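Local coordinates for protein myosin-I heavy chain (Dictyostelium discoideum, PDB 5EJR) that moves on actin filaments as an ATP-hydrolysing motor and takes part in the early steps of phagocytosis and in adhesion, at residues A[214-219]-A[292-297]; A[244-249]-A[314-319]; A[305-310]-A[402-407]. All coordinates share one frame; numbering follows the deposited sequence.

Interaction 1: residues A[214-219]-A[292-297]; sequences IRFIDQ and FQVRRR. With EDO (1,2-ethanediol), chain E; EDO (1,2-ethanediol), chain C.
One face of the Phe216 ring is covered by Val294, whose CB lies 4.1 Å from the Phe216 ring centroid in a CH-pi contact displaced toward the rim. The two side chains run side by side. At the edge of the Arg295 guanidinium, near its plane, lies the amide of Gln293: NH1 of Arg295 donates to OE1 of Gln293 over 3.0 Å, although the nitrogen stands above the plane of that amide. A bend at chi3 (76°) turns the guanidinium back toward Gln293. Ile217 CD1 leans on the same NH1, and NH2 of Arg295 forms a salt bridge with Glu330.

These residues belong to the ubiquitin-like lobe of the FERM domain in this MyTH4-FERM tail piece. The first and last strands of the lobe, 211-215 and 290-296, meet here as a parallel pair. Arg215 alone bridges the backbones, giving its N to Phe292 O at 3.0 Å and taking Val294 N on its O at 2.8 Å. On the face turned to helix 232-243, Ile214 CG2 meets Val294 CG2, and both side chains reach Val239 of that helix.

At the far end, NE of Arg297 donates at the guanidinium edge to O1 of a bound ethanediol, probably a crystallisation additive, while NH2 bonds to Ser256 OG. A leucine here has no such donor and would probably leave Ser256 OG without this partner.

Past the bridge the backbones part, and one water fills in for a direct bond: it accepts from Ile217 N at 2.8 Å and donates to Val294 O at 2.7 Å.

Interaction 2: residues A[244-249]-A[314-319]; sequences GISQQS and TDDDIC. With EDO (1,2-ethanediol), chain G.
OD2 of Asp316 is gripped by three donors from the facing loop. Ser246 binds it twice: its backbone N reaches Asp316 OD2 over 2.9 Å from the syn side, somewhat out of the carboxylate plane, while its OG donates to the same oxygen from well above that plane. Ser249 OG supplies the third bond, also 2.9 Å to Asp316 OD2, and arrives from the anti side. Ser249 OG in turn accepts from a bound ethanediol. With its OG between its own backbone N and carbonyl carbon (chi1 86°), Ser246 holds hydroxyl and amide N-H close enough to share one acceptor.

The other carboxylate oxygen works within its own segment. Asp316 is the N-cap of helix 317-332, and its OD1 takes the N-H of Cys319 in a nearly straight bond of 3.1 Å, met from above the carboxylate plane, with a weak second one from Ile318 N. With CG anti to the backbone N (chi1 -173°), the carboxylate can face the helix start with one oxygen and the loop with the other. The N-H groups of the helix end and the three loop donors would probably favour the ionised form.

On the loop side, Gly244 ends helix 232-243 as the C-prime residue of a Schellman motif. Its positive phi suits glycine, since a CB there would be jammed against the preceding carbonyl. The contact thus joins the C-terminal end of a helix in the ubiquitin-like lobe to the N-terminal end of one in the helical lobe. Ile318 packs beside this turn, its CG1 3.7 Å from Gly244 O and its CG2 4.0 Å from Ile245 CG1. A water donates both to Gly244 O and, over 2.6 Å, to Asp316 OD1.

Interaction 3: residues A[305-310]-A[402-407]; sequences KILDQE and PEYLKL
The central, helical lobe of the FERM domain closes on itself here: loop 305-310, at the entry to the lobe, packs against the first turns of helix 402-416. Leu407 of that helix carries the contact by presenting a different carbon to each of three loop side chains. Its CD2 meets Ile306 CG1 at 3.6 Å, with Ile306 CD1 hardly farther away, and the two side chains approach at a slant. Leu407 CB lies 3.9 Å from Leu307 CD2 as the two leucines slide past each other in opposite directions. The remaining methyl, CD1, touches the aliphatic base of Glu310.

One turn earlier, Tyr404 leads its ring back over the loop because its CG stands anti to the backbone N (chi1 -170°). Leu307 CD2 is therefore shared between Leu407 and the Tyr404 ring, which it touches at CE1 over 3.9 Å. Phe320 of helix 317-332 and Thr314 also pack on Leu407, so the leucine sits buried where loop and helices converge.

Toward the surface, Glu310 and Glu403 bring like charges near each other, with Glu310 OE2 4.7 Å from Glu403 OE2.

How the interactions relate
All three contacts lie in the FERM domain and follow one another from its ubiquitin-like lobe into its helical lobe. Interaction 1 and interaction 2 have centres about 15 Å apart, as do interactions 2 and 3, while the centres of interactions 1 and 3 are about 23 Å apart and their nearest atoms about 8 Å. Along the chain, interaction 1 closes before interaction 3 opens, and interaction 2 alternates with both. It is also the physical link: Cys319 packs on Arg296 of interaction 1, and Thr314 on Glu403 and Leu407 of interaction 3. Helix 317-332 runs past all three, so strand pairing, lobe interface and helical packing form one continuous body.

Interaction 1: residues A[214-219]-A[292-297]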
loop_
_atom_site.group_PDB
_atom_site.type_symbol
_atom_site.label_atom_id
_atom_site.label_comp_id
_atom_site.label_asym_id
_atom_site.label_seq_id
_atom_site.Cartn_x
_atom_site.Cartn_y
_atom_site.Cartn_z
ATOM N N ILE A 214 1.040 1.546 12.792
ATOM C CA ILE A 214 1.416 2.788 12.098
ATOM C C ILE A 214 2.308 3.660 12.988
ATOM O O ILE A 214 1.917 4.027 14.102
ATOM C CB ILE A 214 0.213 3.589 11.514
ATOM C CG1 ILE A 214 -0.854 2.679 10.823
ATOM C CG2 ILE A 214 0.701 4.723 10.583
ATOM C CD1 ILE A 214 -0.441 1.947 9.557
ATOM N N ARG A 215 3.497 4.017 12.473
ATOM C CA ARG A 215 4.449 4.840 13.208
ATOM C C ARG A 215 4.231 6.321 12.963
ATOM O O ARG A 215 3.680 6.716 11.924
ATOM C CB ARG A 215 5.885 4.452 12.865
ATOM C CG ARG A 215 6.193 2.984 13.128
ATOM C CD ARG A 215 7.674 2.752 13.261
ATOM N NE ARG A 215 8.053 1.417 12.804
ATOM C CZ ARG A 215 9.308 0.987 12.700
ATOM N NH1 ARG A 215 10.319 1.779 13.039
ATOM N NH2 ARG A 215 9.560 -0.239 12.263
ATOM N N PHE A 216 4.657 7.144 13.930
ATOM C CA PHE A 216 4.629 8.599 13.832
ATOM C C PHE A 216 6.081 9.036 13.874
ATOM O O PHE A 216 6.948 8.223 14.173
ATOM C CB PHE A 216 3.807 9.239 14.965
ATOM C CG PHE A 216 2.320 9.126 14.741
ATOM C CD1 PHE A 216 1.644 7.940 15.022
ATOM C CD2 PHE A 216 1.585 10.211 14.275
ATOM C CE1 PHE A 216 0.262 7.827 14.782
ATOM C CE2 PHE A 216 0.204 10.102 14.052
ATOM C CZ PHE A 216 -0.443 8.906 14.292
ATOM N N ILE A 217 6.347 10.301 13.558
ATOM C CA ILE A 217 7.688 10.889 13.503
ATOM C C ILE A 217 8.457 10.787 14.851
ATOM O O ILE A 217 9.682 10.717 14.840
ATOM C CB ILE A 217 7.588 12.356 12.961
ATOM C CG1 ILE A 217 8.968 12.937 12.547
ATOM C CG2 ILE A 217 6.849 13.281 13.926
ATOM C CD1 ILE A 217 9.440 12.526 11.165
ATOM N N ASP A 218 7.741 10.750 15.988
ATOM C CA ASP A 218 8.370 10.670 17.311
ATOM C C ASP A 218 8.791 9.239 17.668
ATOM O O ASP A 218 9.341 9.012 18.747
ATOM C CB ASP A 218 7.476 11.317 18.402
ATOM C CG ASP A 218 6.145 10.634 18.720
ATOM O OD1 ASP A 218 5.767 9.690 17.995
ATOM O OD2 ASP A 218 5.468 11.075 19.668
ATOM N N GLN A 219 8.544 8.284 16.734
ATOM C CA GLN A 219 8.838 6.847 16.817
ATOM C C GLN A 219 7.780 6.089 17.639
ATOM O O GLN A 219 7.875 4.867 17.790
ATOM C CB GLN A 219 10.281 6.554 17.288
ATOM C CG GLN A 219 11.359 7.065 16.346
ATOM C CD GLN A 219 12.721 7.016 16.995
ATOM O OE1 GLN A 219 13.190 7.998 17.585
ATOM N NE2 GLN A 219 13.385 5.867 16.917
ATOM N N PHE A 292 4.889 1.705 7.682
ATOM C CA PHE A 292 4.073 2.888 7.417
ATOM C C PHE A 292 4.360 3.959 8.457
ATOM O O PHE A 292 4.404 3.665 9.657
ATOM C CB PHE A 292 2.589 2.542 7.490
ATOM C CG PHE A 292 2.067 1.650 6.399
ATOM C CD1 PHE A 292 2.044 2.079 5.077
ATOM C CD2 PHE A 292 1.518 0.409 6.700
ATOM C CE1 PHE A 292 1.520 1.273 4.075
ATOM C CE2 PHE A 292 1.015 -0.411 5.687
ATOM C CZ PHE A 292 1.002 0.033 4.385
ATOM N N GLN A 293 4.541 5.207 7.997
ATOM C CA GLN A 293 4.782 6.343 8.876
ATOM C C GLN A 293 3.852 7.524 8.504
ATOM O O GLN A 293 3.757 7.890 7.336
ATOM C CB GLN A 293 6.262 6.731 8.839
ATOM C CG GLN A 293 6.632 8.063 9.502
ATOM C CD GLN A 293 8.035 8.502 9.119
ATOM O OE1 GLN A 293 8.280 8.962 8.010
ATOM N NE2 GLN A 293 8.978 8.439 10.040
ATOM N N VAL A 294 3.133 8.056 9.488
ATOM C CA VAL A 294 2.274 9.219 9.307
ATOM C C VAL A 294 3.204 10.422 9.194
ATOM O O VAL A 294 4.191 10.530 9.926
ATOM C CB VAL A 294 1.195 9.381 10.415
ATOM C CG1 VAL A 294 0.594 10.790 10.430
ATOM C CG2 VAL A 294 0.086 8.346 10.235
ATOM N N ARG A 295 2.928 11.279 8.220
ATOM C CA ARG A 295 3.713 12.484 7.997
ATOM C C ARG A 295 2.754 13.609 7.707
ATOM O O ARG A 295 1.672 13.373 7.175
ATOM C CB ARG A 295 4.656 12.308 6.793
ATOM C CG ARG A 295 5.828 11.354 7.053
ATOM C CD ARG A 295 6.861 11.491 5.956
ATOM N NE ARG A 295 7.679 12.705 6.079
ATOM C CZ ARG A 295 8.713 12.841 6.903
ATOM N NH1 ARG A 295 9.011 11.881 7.773
ATOM N NH2 ARG A 295 9.431 13.955 6.896
ATOM N N ARG A 296 3.158 14.835 8.015
ATOM C CA ARG A 296 2.326 15.961 7.618
ATOM C C ARG A 296 2.678 16.174 6.157
ATOM O O ARG A 296 3.867 16.319 5.796
ATOM C CB ARG A 296 2.561 17.225 8.442
ATOM C CG ARG A 296 1.586 18.282 7.920
ATOM C CD ARG A 296 1.597 19.482 8.725
ATOM N NE ARG A 296 0.866 20.571 8.088
ATOM C CZ ARG A 296 0.649 21.715 8.709
ATOM N NH1 ARG A 296 1.065 21.886 9.961
ATOM N NH2 ARG A 296 0.016 22.697 8.093
ATOM N N ARG A 297 1.662 16.012 5.322
ATOM C CA ARG A 297 1.792 16.017 3.880
ATOM C C ARG A 297 1.586 17.390 3.280
ATOM O O ARG A 297 2.342 17.773 2.402
ATOM C CB ARG A 297 0.812 14.992 3.276
ATOM C CG ARG A 297 0.898 14.820 1.730
ATOM C CD ARG A 297 2.137 14.065 1.262
ATOM N NE ARG A 297 2.184 12.691 1.771
ATOM C CZ ARG A 297 3.262 12.125 2.312
ATOM N NH1 ARG A 297 4.396 12.807 2.423
ATOM N NH2 ARG A 297 3.214 10.870 2.749
HETATM C C1 EDO E . -0.770 12.106 -0.356
HETATM O O1 EDO E . -0.566 11.571 0.956
HETATM C C2 EDO E . -0.959 10.937 -1.398
HETATM O O2 EDO E . -2.293 10.462 -1.273
HETATM C C1 EDO C . 3.693 -1.215 8.928
HETATM O O1 EDO C . 4.149 -0.306 9.937
HETATM C C2 EDO C . 3.353 -2.617 9.495
HETATM O O2 EDO C . 2.179 -3.097 8.830
HETATM O O HOH W 1 4.332 11.796 12.311
#

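Interaction 2: residues A[244-249]-A[314-319]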
loop_
_atom_site.group_PDB
_atom_site.type_symbol
_atom_site.label_atom_id
_atom_site.label_comp_id
_atom_site.label_asym_id
_atom_site.label_seq_id
_atom_site.Cartn_x
_atom_site.Cartn_y
_atom_site.Cartn_z
ATOM N N GLY A 244 -4.760 12.154 18.459
ATOM C CA GLY A 244 -5.333 13.373 19.005
ATOM C C GLY A 244 -5.294 14.566 18.063
ATOM O O GLY A 244 -5.531 15.685 18.514
ATOM N N ILE A 245 -5.000 14.356 16.748
ATOM C CA ILE A 245 -4.976 15.447 15.765
ATOM C C ILE A 245 -6.452 15.868 15.590
ATOM O O ILE A 245 -7.313 14.988 15.527
ATOM C CB ILE A 245 -4.323 14.953 14.436
ATOM C CG1 ILE A 245 -2.818 14.607 14.641
ATOM C CG2 ILE A 245 -4.532 15.952 13.273
ATOM C CD1 ILE A 245 -2.219 13.652 13.603
ATOM N N SER A 246 -6.741 17.190 15.580
ATOM C CA SER A 246 -8.096 17.687 15.445
ATOM C C SER A 246 -8.658 17.368 14.093
ATOM O O SER A 246 -7.913 17.248 13.119
ATOM C CB SER A 246 -8.190 19.188 15.722
ATOM O OG SER A 246 -7.907 19.959 14.563
ATOM N N GLN A 247 -9.992 17.287 14.033
ATOM C CA GLN A 247 -10.739 16.958 12.827
ATOM C C GLN A 247 -10.289 17.747 11.610
ATOM O O GLN A 247 -10.022 17.146 10.574
ATOM C CB GLN A 247 -12.260 17.107 13.086
ATOM C CG GLN A 247 -13.162 17.187 11.826
ATOM C CD GLN A 247 -13.008 16.026 10.872
ATOM O OE1 GLN A 247 -12.784 14.874 11.269
ATOM N NE2 GLN A 247 -13.070 16.325 9.585
ATOM N N GLN A 248 -10.149 19.065 11.743
ATOM C CA GLN A 248 -9.777 19.940 10.630
ATOM C C GLN A 248 -8.345 19.756 10.118
ATOM O O GLN A 248 -8.076 20.093 8.963
ATOM C CB GLN A 248 -10.038 21.409 10.989
ATOM C CG GLN A 248 -11.532 21.767 11.020
ATOM C CD GLN A 248 -12.221 21.616 9.678
ATOM O OE1 GLN A 248 -12.073 22.447 8.776
ATOM N NE2 GLN A 248 -13.000 20.551 9.523
ATOM N N SER A 249 -7.442 19.212 10.952
ATOM C CA SER A 249 -6.034 19.036 10.567
ATOM C C SER A 249 -5.734 17.707 9.905
ATOM O O SER A 249 -4.702 17.567 9.246
ATOM C CB SER A 249 -5.134 19.184 11.791
ATOM O OG SER A 249 -5.237 20.482 12.348
ATOM N N THR A 314 -0.431 26.839 15.583
ATOM C CA THR A 314 -0.495 26.353 16.956
ATOM C C THR A 314 -1.904 26.019 17.513
ATOM O O THR A 314 -1.948 25.335 18.534
ATOM C CB THR A 314 0.203 27.342 17.871
ATOM O OG1 THR A 314 -0.569 28.522 17.845
ATOM C CG2 THR A 314 1.701 27.598 17.486
ATOM N N ASP A 315 -3.032 26.473 16.889
ATOM C CA ASP A 315 -4.381 26.141 17.411
ATOM C C ASP A 315 -4.556 24.650 17.698
ATOM O O ASP A 315 -5.066 24.291 18.744
ATOM C CB ASP A 315 -5.510 26.634 16.493
ATOM C CG ASP A 315 -5.830 28.108 16.670
ATOM O OD1 ASP A 315 -5.196 28.758 17.534
ATOM O OD2 ASP A 315 -6.685 28.618 15.921
ATOM N N ASP A 316 -4.110 23.792 16.779
ATOM C CA ASP A 316 -4.062 22.369 17.000
ATOM C C ASP A 316 -2.638 22.127 17.513
ATOM O O ASP A 316 -1.717 22.006 16.699
ATOM C CB ASP A 316 -4.343 21.583 15.707
ATOM C CG ASP A 316 -4.475 20.082 15.905
ATOM O OD1 ASP A 316 -3.926 19.568 16.888
ATOM O OD2 ASP A 316 -5.044 19.411 15.015
ATOM N N ASP A 317 -2.475 22.011 18.845
ATOM C CA ASP A 317 -1.160 21.804 19.457
ATOM C C ASP A 317 -0.555 20.416 19.202
ATOM O O ASP A 317 0.675 20.295 19.196
ATOM C CB ASP A 317 -1.134 22.142 20.956
ATOM C CG ASP A 317 -2.223 21.497 21.771
ATOM O OD1 ASP A 317 -3.341 22.067 21.822
ATOM O OD2 ASP A 317 -1.950 20.451 22.395
ATOM N N ILE A 318 -1.381 19.398 18.953
ATOM C CA ILE A 318 -0.883 18.056 18.623
ATOM C C ILE A 318 -0.304 18.083 17.207
ATOM O O ILE A 318 0.809 17.571 16.969
ATOM C CB ILE A 318 -1.977 16.959 18.816
ATOM C CG1 ILE A 318 -2.499 16.884 20.302
ATOM C CG2 ILE A 318 -1.518 15.603 18.320
ATOM C CD1 ILE A 318 -1.415 16.782 21.406
ATOM N N CYS A 319 -1.047 18.700 16.271
ATOM C CA CYS A 319 -0.580 18.848 14.904
ATOM C C CYS A 319 0.683 19.725 14.880
ATOM O O CYS A 319 1.590 19.428 14.110
ATOM C CB CYS A 319 -1.674 19.417 14.001
ATOM S SG CYS A 319 -1.096 19.984 12.380
HETATM C C1 EDO G . -4.844 22.912 10.113
HETATM O O1 EDO G . -5.155 23.523 8.877
HETATM C C2 EDO G . -3.320 22.964 10.366
HETATM O O2 EDO G . -3.059 22.627 11.726
HETATM O O HOH W 2 -5.530 18.411 18.561
#

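Interaction 3: residues A[305-310]-A[402-407]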
loop_
_atom_site.group_PDB
_atom_site.type_symbol
_atom_site.label_atom_id
_atom_site.label_comp_id
_atom_site.label_asym_id
_atom_site.label_seq_id
_atom_site.Cartn_x
_atom_site.Cartn_y
_atom_site.Cartn_z
ATOM N N LYS A 305 5.025 34.127 7.000
ATOM C CA LYS A 305 4.186 34.911 7.928
ATOM C C LYS A 305 3.909 34.162 9.245
ATOM O O LYS A 305 3.050 34.578 10.023
ATOM C CB LYS A 305 2.843 35.265 7.227
ATOM C CG LYS A 305 3.053 36.140 6.003
ATOM C CD LYS A 305 1.746 36.540 5.355
ATOM C CE LYS A 305 1.984 37.522 4.227
ATOM N NZ LYS A 305 0.771 37.674 3.378
ATOM N N ILE A 306 4.586 33.029 9.479
ATOM C CA ILE A 306 4.324 32.182 10.651
ATOM C C ILE A 306 4.342 32.944 12.019
ATOM O O ILE A 306 3.469 32.703 12.853
ATOM C CB ILE A 306 5.256 30.945 10.661
ATOM C CG1 ILE A 306 4.825 29.920 11.748
ATOM C CG2 ILE A 306 6.728 31.323 10.753
ATOM C CD1 ILE A 306 5.598 28.543 11.726
ATOM N N LEU A 307 5.309 33.846 12.234
ATOM C CA LEU A 307 5.420 34.584 13.476
ATOM C C LEU A 307 4.272 35.578 13.685
ATOM O O LEU A 307 3.956 35.900 14.829
ATOM C CB LEU A 307 6.789 35.295 13.591
ATOM C CG LEU A 307 8.027 34.340 13.604
ATOM C CD1 LEU A 307 9.329 35.137 13.578
ATOM C CD2 LEU A 307 8.003 33.455 14.838
ATOM N N ASP A 308 3.643 36.020 12.595
ATOM C CA ASP A 308 2.530 36.961 12.676
ATOM C C ASP A 308 1.179 36.295 12.447
ATOM O O ASP A 308 0.169 36.990 12.477
ATOM C CB ASP A 308 2.754 38.163 11.747
ATOM C CG ASP A 308 3.987 38.984 12.127
ATOM O OD1 ASP A 308 4.102 39.376 13.305
ATOM O OD2 ASP A 308 4.840 39.203 11.257
ATOM N N GLN A 309 1.155 34.946 12.227
ATOM C CA GLN A 309 -0.083 34.171 12.049
ATOM C C GLN A 309 0.042 32.851 12.813
ATOM O O GLN A 309 -0.292 31.771 12.291
ATOM C CB GLN A 309 -0.366 33.889 10.573
ATOM C CG GLN A 309 -0.290 35.087 9.648
ATOM C CD GLN A 309 -0.673 34.706 8.239
ATOM O OE1 GLN A 309 -0.367 33.617 7.737
ATOM N NE2 GLN A 309 -1.369 35.605 7.571
ATOM N N GLU A 310 0.502 32.945 14.062
ATOM C CA GLU A 310 0.794 31.787 14.932
ATOM C C GLU A 310 -0.357 30.808 15.083
ATOM O O GLU A 310 -0.106 29.607 15.080
ATOM C CB GLU A 310 1.325 32.217 16.322
ATOM C CG GLU A 310 0.304 32.892 17.225
ATOM C CD GLU A 310 0.860 33.650 18.415
ATOM O OE1 GLU A 310 1.630 34.614 18.197
ATOM O OE2 GLU A 310 0.478 33.318 19.563
ATOM N N PRO A 402 8.804 27.912 24.860
ATOM C CA PRO A 402 9.100 26.799 23.939
ATOM C C PRO A 402 8.288 26.854 22.642
ATOM O O PRO A 402 8.837 26.633 21.574
ATOM C CB PRO A 402 8.744 25.560 24.766
ATOM C CG PRO A 402 8.910 26.004 26.195
ATOM C CD PRO A 402 8.363 27.395 26.180
ATOM N N GLU A 403 6.980 27.191 22.717
ATOM C CA GLU A 403 6.176 27.342 21.499
ATOM C C GLU A 403 6.758 28.400 20.552
ATOM O O GLU A 403 6.784 28.190 19.335
ATOM C CB GLU A 403 4.737 27.749 21.853
ATOM C CG GLU A 403 3.856 27.805 20.627
ATOM C CD GLU A 403 2.395 27.903 20.978
ATOM O OE1 GLU A 403 1.779 26.842 21.220
ATOM O OE2 GLU A 403 1.865 29.036 20.988
ATOM N N TYR A 404 7.170 29.543 21.101
ATOM C CA TYR A 404 7.695 30.618 20.260
ATOM C C TYR A 404 9.025 30.251 19.611
ATOM O O TYR A 404 9.289 30.678 18.485
ATOM C CB TYR A 404 7.763 31.942 21.011
ATOM C CG TYR A 404 8.067 33.114 20.117
ATOM C CD1 TYR A 404 7.077 33.679 19.308
ATOM C CD2 TYR A 404 9.356 33.630 20.027
ATOM C CE1 TYR A 404 7.363 34.753 18.465
ATOM C CE2 TYR A 404 9.647 34.713 19.206
ATOM C CZ TYR A 404 8.657 35.258 18.411
ATOM O OH TYR A 404 8.989 36.301 17.585
ATOM N N LEU A 405 9.851 29.448 20.306
ATOM C CA LEU A 405 11.123 28.973 19.763
ATOM C C LEU A 405 10.879 27.979 18.601
ATOM O O LEU A 405 11.602 27.999 17.609
ATOM C CB LEU A 405 11.961 28.319 20.862
ATOM C CG LEU A 405 12.594 29.235 21.939
ATOM C CD1 LEU A 405 13.111 28.377 23.114
ATOM C CD2 LEU A 405 13.724 30.121 21.356
ATOM N N LYS A 406 9.845 27.162 18.702
ATOM C CA LYS A 406 9.489 26.206 17.662
ATOM C C LYS A 406 9.020 26.955 16.386
ATOM O O LYS A 406 9.456 26.612 15.283
ATOM C CB LYS A 406 8.453 25.183 18.178
ATOM C CG LYS A 406 8.996 24.250 19.291
ATOM C CD LYS A 406 7.906 23.374 19.868
ATOM C CE LYS A 406 8.341 22.717 21.151
ATOM N NZ LYS A 406 7.303 21.811 21.683
ATOM N N LEU A 407 8.276 28.064 16.572
ATOM C CA LEU A 407 7.801 28.904 15.465
ATOM C C LEU A 407 8.963 29.625 14.798
ATOM O O LEU A 407 8.973 29.752 13.577
ATOM C CB LEU A 407 6.757 29.941 15.966
ATOM C CG LEU A 407 5.400 29.393 16.428
ATOM C CD1 LEU A 407 4.624 30.435 17.233
ATOM C CD2 LEU A 407 4.557 28.976 15.263
#